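Local atomic coordinates of N-acetyltransferase (Staphylococcus aureus subsp. aureus, PDB entry 4LUA), a protein that probably transfers the acetyl group of acetyl-coenzyme A to an amine, as GNAT-family N-acetyltransferases do. Residues V25-T30 / H34-M39; I56-Y61 / I103-N108; K145-I150 / F155-L160. All coordinates share one frame; numbering follows the deposited sequence.

Overall arrangement
A single GNAT domain supplies all three contacts, each joining different parts of the fold. Interaction 1 folds the loop between helices 15-25 and 41-48 back on itself; interaction 2 packs helix 96-112 on strand 55-62 of the four-stranded sheet; interaction 3 pairs the last part of strand 139-150 with the first half of strand 153-163. Interactions 1 and 3 touch, centres 14 Å apart: Tyr35 CB lies 3.5 Å from Phe155 CZ. Interaction 2 lies across the chain's centre from both, its centre 18 Å from that of interaction 1 and 23 Å from that of interaction 3. A glycerol, probably from the crystallisation liquor, lies beside Glu27 and Phe29 and may mark a pocket.

Interaction 1: residues V25-T30 / H34-M39; sequences VNEEFT and HYSQTM
Ser36 is where the returning arm of this loop meets the outgoing one. Its side chain points at Glu27 and Glu28, and with chi1 at -77° OG sits beside its own backbone N and reaches the peptide of Glu28. Glu28 N donates to Ser36 OG over 2.9 Å, fairly straight at 160°, and the same OG is also hydrogen-bonded to the carbonyl of Asp32, so a single hydroxyl ties two points of the loop together. Behind it, Ser36 CB rests against Asn26 O at 3.3 Å. Asn26 has just left helix 15-25 with positive phi, which turns the chain into the loop.

At Gln37 water takes over. One water molecule donates to Asn26 O and, at 2.8 Å, to Gln37 O, bridging the two backbones. A second donates to Gln37 OE1 at 2.6 Å and only weakly to Glu28 OE2. The carboxylate of Glu28 is bent away at chi2 (-90°) toward its own segment: Thr30 OG1 gives OE1 a 2.6 Å bond on the syn side, Thr30 N reaches OE1 at 2.8 Å from above the carboxylate plane, and Asn89 N holds OE2. These bonds fix the rotation of a buried acid. The arrangement is the connection between the first two helices of the GNAT domain, folded back on itself by a serine hydroxyl and a water and laid against strand 83-91 of its sheet.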
loop_
_atom_site.group_PDB
_atom_site.type_symbol
_atom_site.label_atom_id
_atom_site.label_comp_id
_atom_site.label_asym_id
_atom_site.label_seq_id
_atom_site.Cartn_x
_atom_site.Cartn_y
_atom_site.Cartn_z
ATOM N N VAL A 25 1.816 7.234 11.836
ATOM C CA VAL A 25 2.590 6.051 11.467
ATOM C C VAL A 25 3.958 6.427 10.806
ATOM O O VAL A 25 5.023 5.864 11.153
ATOM C CB VAL A 25 1.726 5.187 10.590
ATOM C CG1 VAL A 25 2.542 4.014 10.013
ATOM C CG2 VAL A 25 0.588 4.706 11.457
ATOM N N ASN A 26 3.902 7.352 9.860
ATOM C CA ASN A 26 5.048 7.976 9.215
ATOM C C ASN A 26 5.754 7.016 8.227
ATOM O O ASN A 26 5.980 7.360 7.059
ATOM C CB ASN A 26 6.041 8.491 10.258
ATOM C CG ASN A 26 7.089 9.384 9.653
ATOM O OD1 ASN A 26 6.844 10.575 9.453
ATOM N ND2 ASN A 26 8.267 8.809 9.337
ATOM N N GLU A 27 6.076 5.821 8.700
ATOM C CA GLU A 27 6.802 4.833 7.900
ATOM C C GLU A 27 5.822 4.048 7.008
ATOM O O GLU A 27 4.864 3.391 7.483
ATOM C CB GLU A 27 7.513 3.852 8.835
ATOM C CG GLU A 27 8.299 2.763 8.149
ATOM C CD GLU A 27 8.974 1.778 9.120
ATOM O OE1 GLU A 27 9.145 2.124 10.315
ATOM O OE2 GLU A 27 9.318 0.677 8.644
ATOM N N GLU A 28 6.073 4.087 5.708
ATOM C CA GLU A 28 5.289 3.275 4.757
ATOM C C GLU A 28 5.849 1.850 4.754
ATOM O O GLU A 28 7.063 1.664 4.793
ATOM C CB GLU A 28 5.422 3.900 3.359
ATOM C CG GLU A 28 4.265 3.645 2.392
ATOM C CD GLU A 28 4.431 2.393 1.557
ATOM O OE1 GLU A 28 5.451 1.730 1.645
ATOM O OE2 GLU A 28 3.471 2.093 0.789
ATOM N N PHE A 29 4.944 0.853 4.738
ATOM C CA PHE A 29 5.369 -0.546 4.984
ATOM C C PHE A 29 6.436 -1.087 4.018
ATOM O O PHE A 29 7.228 -1.948 4.438
ATOM C CB PHE A 29 4.076 -1.398 4.860
ATOM C CG PHE A 29 4.284 -2.867 5.178
ATOM C CD1 PHE A 29 4.212 -3.296 6.486
ATOM C CD2 PHE A 29 4.506 -3.769 4.148
ATOM C CE1 PHE A 29 4.371 -4.704 6.785
ATOM C CE2 PHE A 29 4.689 -5.138 4.451
ATOM C CZ PHE A 29 4.608 -5.566 5.744
ATOM N N THR A 30 6.450 -0.607 2.779
ATOM C CA THR A 30 7.445 -1.085 1.802
ATOM C C THR A 30 8.601 -0.164 1.633
ATOM O O THR A 30 9.475 -0.458 0.806
ATOM C CB THR A 30 6.799 -1.252 0.389
ATOM O OG1 THR A 30 6.321 0.001 -0.136
ATOM C CG2 THR A 30 5.596 -2.212 0.501
ATOM N N HIS A 34 13.448 5.112 8.229
ATOM C CA HIS A 34 13.613 6.548 8.433
ATOM C C HIS A 34 13.129 7.374 7.235
ATOM O O HIS A 34 12.566 8.469 7.425
ATOM C CB HIS A 34 15.052 6.879 8.699
ATOM C CG HIS A 34 15.267 8.341 8.943
ATOM N ND1 HIS A 34 15.980 9.128 8.075
ATOM C CD2 HIS A 34 14.830 9.166 9.928
ATOM C CE1 HIS A 34 16.004 10.374 8.520
ATOM N NE2 HIS A 34 15.301 10.429 9.639
ATOM N N TYR A 35 13.368 6.875 6.019
ATOM C CA TYR A 35 12.934 7.608 4.819
ATOM C C TYR A 35 11.664 6.985 4.237
ATOM O O TYR A 35 11.696 5.886 3.719
ATOM C CB TYR A 35 14.018 7.613 3.762
ATOM C CG TYR A 35 15.286 8.311 4.213
ATOM C CD1 TYR A 35 15.365 9.705 4.260
ATOM C CD2 TYR A 35 16.423 7.567 4.574
ATOM C CE1 TYR A 35 16.534 10.328 4.636
ATOM C CE2 TYR A 35 17.593 8.199 4.946
ATOM C CZ TYR A 35 17.634 9.558 4.984
ATOM O OH TYR A 35 18.793 10.203 5.359
ATOM N N SER A 36 10.543 7.699 4.366
ATOM C CA SER A 36 9.254 7.313 3.745
ATOM C C SER A 36 8.632 8.569 3.184
ATOM O O SER A 36 8.833 9.675 3.694
ATOM C CB SER A 36 8.242 6.655 4.729
ATOM O OG SER A 36 8.612 5.323 4.966
ATOM N N GLN A 37 7.853 8.401 2.116
ATOM C CA GLN A 37 7.369 9.584 1.433
ATOM C C GLN A 37 6.283 10.222 2.290
ATOM O O GLN A 37 5.468 9.528 2.947
ATOM C CB GLN A 37 6.873 9.269 0.011
ATOM C CG GLN A 37 5.557 8.499 -0.049
ATOM C CD GLN A 37 5.505 7.515 -1.237
ATOM O OE1 GLN A 37 4.841 6.467 -1.164
ATOM N NE2 GLN A 37 6.206 7.853 -2.331
ATOM N N THR A 38 6.299 11.546 2.287
ATOM C CA THR A 38 5.335 12.328 3.026
ATOM C C THR A 38 4.044 12.530 2.236
ATOM O O THR A 38 4.047 12.606 1.005
ATOM C CB THR A 38 5.975 13.654 3.417
ATOM O OG1 THR A 38 6.685 13.428 4.633
ATOM C CG2 THR A 38 4.947 14.757 3.621
ATOM N N MET A 39 2.938 12.558 2.969
ATOM C CA MET A 39 1.617 12.594 2.381
ATOM C C MET A 39 1.103 14.032 2.520
ATOM O O MET A 39 0.690 14.467 3.600
ATOM C CB MET A 39 0.718 11.587 3.105
ATOM C CG MET A 39 1.325 10.180 3.186
ATOM S SD MET A 39 1.246 9.457 1.559
ATOM C CE MET A 39 -0.491 9.330 1.496
HETATM O O HOH W 1 5.575 9.461 5.731
HETATM O O HOH W 2 3.562 4.235 -1.788
#

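Interaction 2: residues I56-Y61 / I103-N108; sequences IVFGCY and INFIIN
Helix-on-sheet packing within the GNAT fold brings helix 96-112 against strand 55-62 of the four-stranded antiparallel sheet, and two phenylalanines form the centre of this contact. They make a T-shaped (edge-to-face) pair: the edge of Phe105 is turned to the face of Phe58, with ring centroids 4.8 Å apart and planes at 80°. Phe105 CE2 stands over the middle of the Phe58 ring, 3.4 Å above its plane, while the neighbouring CZ lies 3.6 Å from Phe58 CE1. Phe105 thus presents one corner of its ring, and the hydrogen on CE2 would point into the pi cloud. Its CG is trans to the backbone N (chi1 157°), which carries the ring off the helix and down to the strand.

The stacked pair does not stand alone. Phe58 also meets Tyr109, one helical turn beyond Phe105, in a second edge-to-face arrangement, and Leu102 of the same helix touches it, so successive turns of the helix close round one strand residue. Phe105 in turn reaches Ile7 of the edge strand 6-9, and Ile106 touches Ala70 on strand 65-75, which spreads the helix over three strands. From the next helix position Ile106 comes in obliquely with its longer branch: CG1 lies 3.8 Å from Phe58 CD2, and the terminal CD1 follows at 3.9 Å from that same ring carbon.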
loop_
_atom_site.group_PDB
_atom_site.type_symbol
_atom_site.label_atom_id
_atom_site.label_comp_id
_atom_site.label_asym_id
_atom_site.label_seq_id
_atom_site.Cartn_x
_atom_site.Cartn_y
_atom_site.Cartn_z
ATOM N N ILE A 56 -8.454 3.678 -5.609
ATOM C CA ILE A 56 -9.382 3.360 -4.548
ATOM C C ILE A 56 -8.561 3.154 -3.278
ATOM O O ILE A 56 -7.513 2.499 -3.284
ATOM C CB ILE A 56 -10.247 2.119 -4.863
ATOM C CG1 ILE A 56 -11.239 1.889 -3.720
ATOM C CG2 ILE A 56 -9.430 0.865 -4.953
ATOM C CD1 ILE A 56 -12.338 0.911 -4.048
ATOM N N VAL A 57 -9.018 3.742 -2.186
ATOM C CA VAL A 57 -8.301 3.699 -0.905
ATOM C C VAL A 57 -9.063 2.924 0.140
ATOM O O VAL A 57 -10.271 3.123 0.333
ATOM C CB VAL A 57 -8.069 5.164 -0.402
ATOM C CG1 VAL A 57 -7.267 5.146 0.929
ATOM C CG2 VAL A 57 -7.366 6.002 -1.487
ATOM N N PHE A 58 -8.364 2.010 0.829
ATOM C CA PHE A 58 -9.026 1.184 1.835
ATOM C C PHE A 58 -8.483 1.490 3.210
ATOM O O PHE A 58 -7.232 1.730 3.343
ATOM C CB PHE A 58 -8.707 -0.293 1.508
ATOM C CG PHE A 58 -9.132 -0.685 0.106
ATOM C CD1 PHE A 58 -10.494 -0.734 -0.168
ATOM C CD2 PHE A 58 -8.201 -1.024 -0.902
ATOM C CE1 PHE A 58 -10.943 -1.072 -1.461
ATOM C CE2 PHE A 58 -8.642 -1.392 -2.199
ATOM C CZ PHE A 58 -9.994 -1.412 -2.470
ATOM N N GLY A 59 -9.364 1.401 4.215
ATOM C CA GLY A 59 -8.904 1.578 5.600
ATOM C C GLY A 59 -9.348 0.431 6.481
ATOM O O GLY A 59 -10.440 -0.069 6.316
ATOM N N CYS A 60 -8.485 -0.009 7.394
ATOM C CA CYS A 60 -8.876 -1.023 8.369
ATOM C C CYS A 60 -9.242 -0.298 9.661
ATOM O O CYS A 60 -8.450 0.508 10.219
ATOM C CB CYS A 60 -7.663 -1.886 8.703
ATOM S SG CYS A 60 -7.097 -2.779 7.207
ATOM N N TYR A 61 -10.447 -0.598 10.157
ATOM C CA TYR A 61 -10.907 0.016 11.409
ATOM C C TYR A 61 -11.037 -1.014 12.517
ATOM O O TYR A 61 -11.635 -2.074 12.312
ATOM C CB TYR A 61 -12.256 0.720 11.212
ATOM C CG TYR A 61 -12.163 2.038 10.471
ATOM C CD1 TYR A 61 -12.183 3.230 11.180
ATOM C CD2 TYR A 61 -11.987 2.073 9.087
ATOM C CE1 TYR A 61 -12.065 4.414 10.521
ATOM C CE2 TYR A 61 -11.890 3.257 8.422
ATOM C CZ TYR A 61 -11.914 4.414 9.141
ATOM O OH TYR A 61 -11.845 5.649 8.513
ATOM N N ILE A 103 -3.881 -6.880 2.566
ATOM C CA ILE A 103 -3.393 -7.177 1.221
ATOM C C ILE A 103 -4.159 -8.399 0.669
ATOM O O ILE A 103 -4.455 -8.447 -0.531
ATOM C CB ILE A 103 -1.866 -7.366 1.248
ATOM C CG1 ILE A 103 -1.170 -6.116 1.800
ATOM C CG2 ILE A 103 -1.394 -7.720 -0.150
ATOM C CD1 ILE A 103 -1.541 -4.767 1.026
ATOM N N ASN A 104 -4.522 -9.387 1.510
ATOM C CA ASN A 104 -5.364 -10.493 0.986
ATOM C C ASN A 104 -6.725 -9.968 0.486
ATOM O O ASN A 104 -7.268 -10.428 -0.552
ATOM C CB ASN A 104 -5.589 -11.600 2.017
ATOM C CG ASN A 104 -4.528 -12.672 1.942
ATOM O OD1 ASN A 104 -4.139 -13.091 0.851
ATOM N ND2 ASN A 104 -4.075 -13.160 3.110
ATOM N N PHE A 105 -7.277 -8.993 1.238
ATOM C CA PHE A 105 -8.481 -8.357 0.739
ATOM C C PHE A 105 -8.253 -7.678 -0.603
ATOM O O PHE A 105 -9.106 -7.838 -1.500
ATOM C CB PHE A 105 -9.061 -7.368 1.797
ATOM C CG PHE A 105 -9.931 -6.317 1.184
ATOM C CD1 PHE A 105 -11.267 -6.530 0.967
ATOM C CD2 PHE A 105 -9.336 -5.138 0.747
ATOM C CE1 PHE A 105 -12.079 -5.554 0.345
ATOM C CE2 PHE A 105 -10.057 -4.227 0.066
ATOM C CZ PHE A 105 -11.452 -4.425 -0.157
ATOM N N ILE A 106 -7.151 -6.928 -0.744
ATOM C CA ILE A 106 -6.870 -6.269 -2.024
ATOM C C ILE A 106 -6.756 -7.282 -3.184
ATOM O O ILE A 106 -7.309 -7.034 -4.280
ATOM C CB ILE A 106 -5.652 -5.325 -1.916
ATOM C CG1 ILE A 106 -6.048 -4.177 -1.019
ATOM C CG2 ILE A 106 -5.226 -4.871 -3.325
ATOM C CD1 ILE A 106 -4.909 -3.169 -0.759
ATOM N N ILE A 107 -6.086 -8.418 -2.954
ATOM C CA ILE A 107 -6.020 -9.459 -3.982
ATOM C C ILE A 107 -7.421 -9.887 -4.385
ATOM O O ILE A 107 -7.758 -9.978 -5.610
ATOM C CB ILE A 107 -5.249 -10.693 -3.486
ATOM C CG1 ILE A 107 -3.763 -10.359 -3.326
ATOM C CG2 ILE A 107 -5.383 -11.844 -4.475
ATOM C CD1 ILE A 107 -2.970 -11.367 -2.387
ATOM N N ASN A 108 -8.304 -10.154 -3.390
ATOM C CA ASN A 108 -9.670 -10.537 -3.818
ATOM C C ASN A 108 -10.481 -9.428 -4.489
ATOM O O ASN A 108 -11.244 -9.676 -5.396
ATOM C CB ASN A 108 -10.479 -11.090 -2.606
ATOM C CG ASN A 108 -10.002 -12.447 -2.186
ATOM O OD1 ASN A 108 -10.021 -13.382 -2.989
ATOM N ND2 ASN A 108 -9.536 -12.575 -0.935
#

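Interaction 3: residues K145-I150 / F155-L160; sequences KNAIKI and FDEHWL
Ile150 CD1 reaches the Phe155 ring at a slant, 3.6 Å from Phe155 CD1, the two side chains as wholes crossing at about a right angle. At the root of the ring, Phe155 CB touches Ile148 CG2. The ring also packs on Val123 of strand 117-123, so from the middle strand it touches residues of both neighbouring strands. Two other flat groups, the carboxylate of Asp156 and the amide of Asn146, run side by side with their planes 61° apart. Asp156 OD1 takes Asn146 N at 2.9 Å on its anti side, close to the carboxylate plane, and a water lies 2.9 Å from Asp156 OD1 and 2.8 Å from Asn146 OD1, bridging the two groups. With chi1 of -58°, Asp156 swings its carboxylate beside its own backbone N and against the corner at Lys145 and Asn146. Lys145 runs alongside it, but NZ remains 5.4 Å from Asp156 OD1; the attraction between the two charges is probably modest.

The Glu157 carboxylate lies across Ala147 and Ile148: OE1 approaches Ala147 CB at 3.3 Å, and CD packs on Ile148 CG2. This acid is buried, and its OE2 makes a weak hydrogen bond with Ser121 OG.

Along the backbone, Ile148 and Phe155 form an antiparallel hydrogen-bonded pair. Phe155 N donates to Ile148 O at 2.9 Å, and Phe155 O receives Ile148 N in return, in the carbonyl plane, together with a weak bond from Ala147 N. Two successive residues thus face one across the pairing, which defines a classic beta bulge, here set just after the corner in the hairpin of strands 139-150 and 153-163 of the GNAT domain.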
loop_
_atom_site.group_PDB
_atom_site.type_symbol
_atom_site.label_atom_id
_atom_site.label_comp_id
_atom_site.label_asym_id
_atom_site.label_seq_id
_atom_site.Cartn_x
_atom_site.Cartn_y
_atom_site.Cartn_z
ATOM N N LYS A 145 16.987 0.298 -10.289
ATOM C CA LYS A 145 17.878 1.254 -9.588
ATOM C C LYS A 145 17.209 2.638 -9.506
ATOM O O LYS A 145 16.508 3.039 -10.455
ATOM C CB LYS A 145 19.221 1.371 -10.318
ATOM C CG LYS A 145 20.069 0.152 -10.100
ATOM C CD LYS A 145 21.389 0.525 -9.457
ATOM C CE LYS A 145 22.166 1.551 -10.274
ATOM N NZ LYS A 145 23.449 1.943 -9.599
ATOM N N ASN A 146 17.393 3.353 -8.387
ATOM C CA ASN A 146 16.873 4.726 -8.266
ATOM C C ASN A 146 15.381 4.781 -8.647
ATOM O O ASN A 146 14.936 5.681 -9.395
ATOM C CB ASN A 146 17.696 5.665 -9.139
ATOM C CG ASN A 146 19.167 5.604 -8.792
ATOM O OD1 ASN A 146 19.527 5.625 -7.608
ATOM N ND2 ASN A 146 20.028 5.489 -9.805
ATOM N N ALA A 147 14.623 3.800 -8.174
ATOM C CA ALA A 147 13.236 3.636 -8.583
ATOM C C ALA A 147 12.370 4.645 -7.885
ATOM O O ALA A 147 11.287 4.979 -8.384
ATOM C CB ALA A 147 12.764 2.230 -8.263
ATOM N N ILE A 148 12.804 5.111 -6.708
ATOM C CA ILE A 148 11.964 6.076 -6.012
ATOM C C ILE A 148 12.836 7.144 -5.376
ATOM O O ILE A 148 13.945 6.847 -4.946
ATOM C CB ILE A 148 11.080 5.369 -4.951
ATOM C CG1 ILE A 148 10.140 6.345 -4.283
ATOM C CG2 ILE A 148 11.924 4.747 -3.835
ATOM C CD1 ILE A 148 9.011 5.611 -3.443
ATOM N N LYS A 149 12.353 8.380 -5.331
ATOM C CA LYS A 149 13.097 9.427 -4.631
ATOM C C LYS A 149 12.291 9.877 -3.428
ATOM O O LYS A 149 11.151 10.360 -3.579
ATOM C CB LYS A 149 13.322 10.630 -5.558
ATOM C CG LYS A 149 14.257 11.675 -5.000
ATOM C CD LYS A 149 14.498 12.785 -6.045
ATOM C CE LYS A 149 15.546 13.755 -5.561
ATOM N NZ LYS A 149 15.586 14.977 -6.400
ATOM N N ILE A 150 12.865 9.746 -2.231
ATOM C CA ILE A 150 12.165 10.109 -1.002
ATOM C C ILE A 150 12.874 11.291 -0.421
ATOM O O ILE A 150 13.980 11.176 0.110
ATOM C CB ILE A 150 12.132 8.913 -0.023
ATOM C CG1 ILE A 150 11.375 7.742 -0.669
ATOM C CG2 ILE A 150 11.505 9.319 1.326
ATOM C CD1 ILE A 150 11.565 6.338 0.037
ATOM N N PHE A 155 16.171 5.557 -3.669
ATOM C CA PHE A 155 16.251 4.142 -3.287
ATOM C C PHE A 155 16.061 3.244 -4.482
ATOM O O PHE A 155 15.232 3.523 -5.389
ATOM C CB PHE A 155 15.196 3.785 -2.232
ATOM C CG PHE A 155 15.464 4.416 -0.873
ATOM C CD1 PHE A 155 15.066 5.705 -0.610
ATOM C CD2 PHE A 155 16.117 3.706 0.119
ATOM C CE1 PHE A 155 15.330 6.300 0.647
ATOM C CE2 PHE A 155 16.359 4.280 1.362
ATOM C CZ PHE A 155 15.955 5.574 1.618
ATOM N N ASP A 156 16.819 2.139 -4.470
ATOM C CA ASP A 156 16.534 1.049 -5.413
ATOM C C ASP A 156 15.338 0.230 -4.891
ATOM O O ASP A 156 15.093 0.157 -3.689
ATOM C CB ASP A 156 17.734 0.097 -5.458
ATOM C CG ASP A 156 19.012 0.757 -5.854
ATOM O OD1 ASP A 156 18.980 1.834 -6.514
ATOM O OD2 ASP A 156 20.094 0.200 -5.473
ATOM N N GLU A 157 14.556 -0.355 -5.797
ATOM C CA GLU A 157 13.410 -1.148 -5.382
ATOM C C GLU A 157 13.329 -2.470 -6.095
ATOM O O GLU A 157 13.683 -2.562 -7.305
ATOM C CB GLU A 157 12.119 -0.405 -5.664
ATOM C CG GLU A 157 11.965 0.832 -4.780
ATOM C CD GLU A 157 10.649 1.437 -4.920
ATOM O OE1 GLU A 157 10.283 1.904 -6.042
ATOM O OE2 GLU A 157 9.928 1.458 -3.897
ATOM N N HIS A 158 12.802 -3.459 -5.386
ATOM C CA HIS A 158 12.324 -4.696 -6.026
ATOM C C HIS A 158 10.887 -4.461 -6.468
ATOM O O HIS A 158 10.089 -3.790 -5.788
ATOM C CB HIS A 158 12.364 -5.913 -5.104
ATOM C CG HIS A 158 13.756 -6.362 -4.815
ATOM N ND1 HIS A 158 14.333 -6.212 -3.566
ATOM C CD2 HIS A 158 14.716 -6.861 -5.626
ATOM C CE1 HIS A 158 15.583 -6.648 -3.615
ATOM N NE2 HIS A 158 15.864 -6.999 -4.865
ATOM N N TRP A 159 10.524 -5.033 -7.623
ATOM C CA TRP A 159 9.141 -5.015 -8.045
ATOM C C TRP A 159 8.646 -6.453 -7.960
ATOM O O TRP A 159 9.325 -7.380 -8.377
ATOM C CB TRP A 159 9.079 -4.591 -9.538
ATOM C CG TRP A 159 9.199 -3.112 -9.669
ATOM C CD1 TRP A 159 10.352 -2.365 -9.937
ATOM C CD2 TRP A 159 8.125 -2.178 -9.498
ATOM N NE1 TRP A 159 10.009 -1.019 -9.962
ATOM C CE2 TRP A 159 8.671 -0.876 -9.683
ATOM C CE3 TRP A 159 6.759 -2.319 -9.208
ATOM C CZ2 TRP A 159 7.866 0.290 -9.598
ATOM C CZ3 TRP A 159 5.965 -1.170 -9.136
ATOM C CH2 TRP A 159 6.546 0.119 -9.323
ATOM N N LEU A 160 7.443 -6.644 -7.389
ATOM C CA LEU A 160 6.825 -7.963 -7.309
ATOM C C LEU A 160 5.455 -7.878 -7.947
ATOM O O LEU A 160 4.862 -6.801 -7.994
ATOM C CB LEU A 160 6.626 -8.336 -5.810
ATOM C CG LEU A 160 7.919 -8.809 -5.080
ATOM C CD1 LEU A 160 8.842 -7.621 -4.769
ATOM C CD2 LEU A 160 7.522 -9.509 -3.711
HETATM O O HOH W 3 21.350 2.805 -7.207
HETATM O O HOH W 4 19.122 4.344 -5.147
#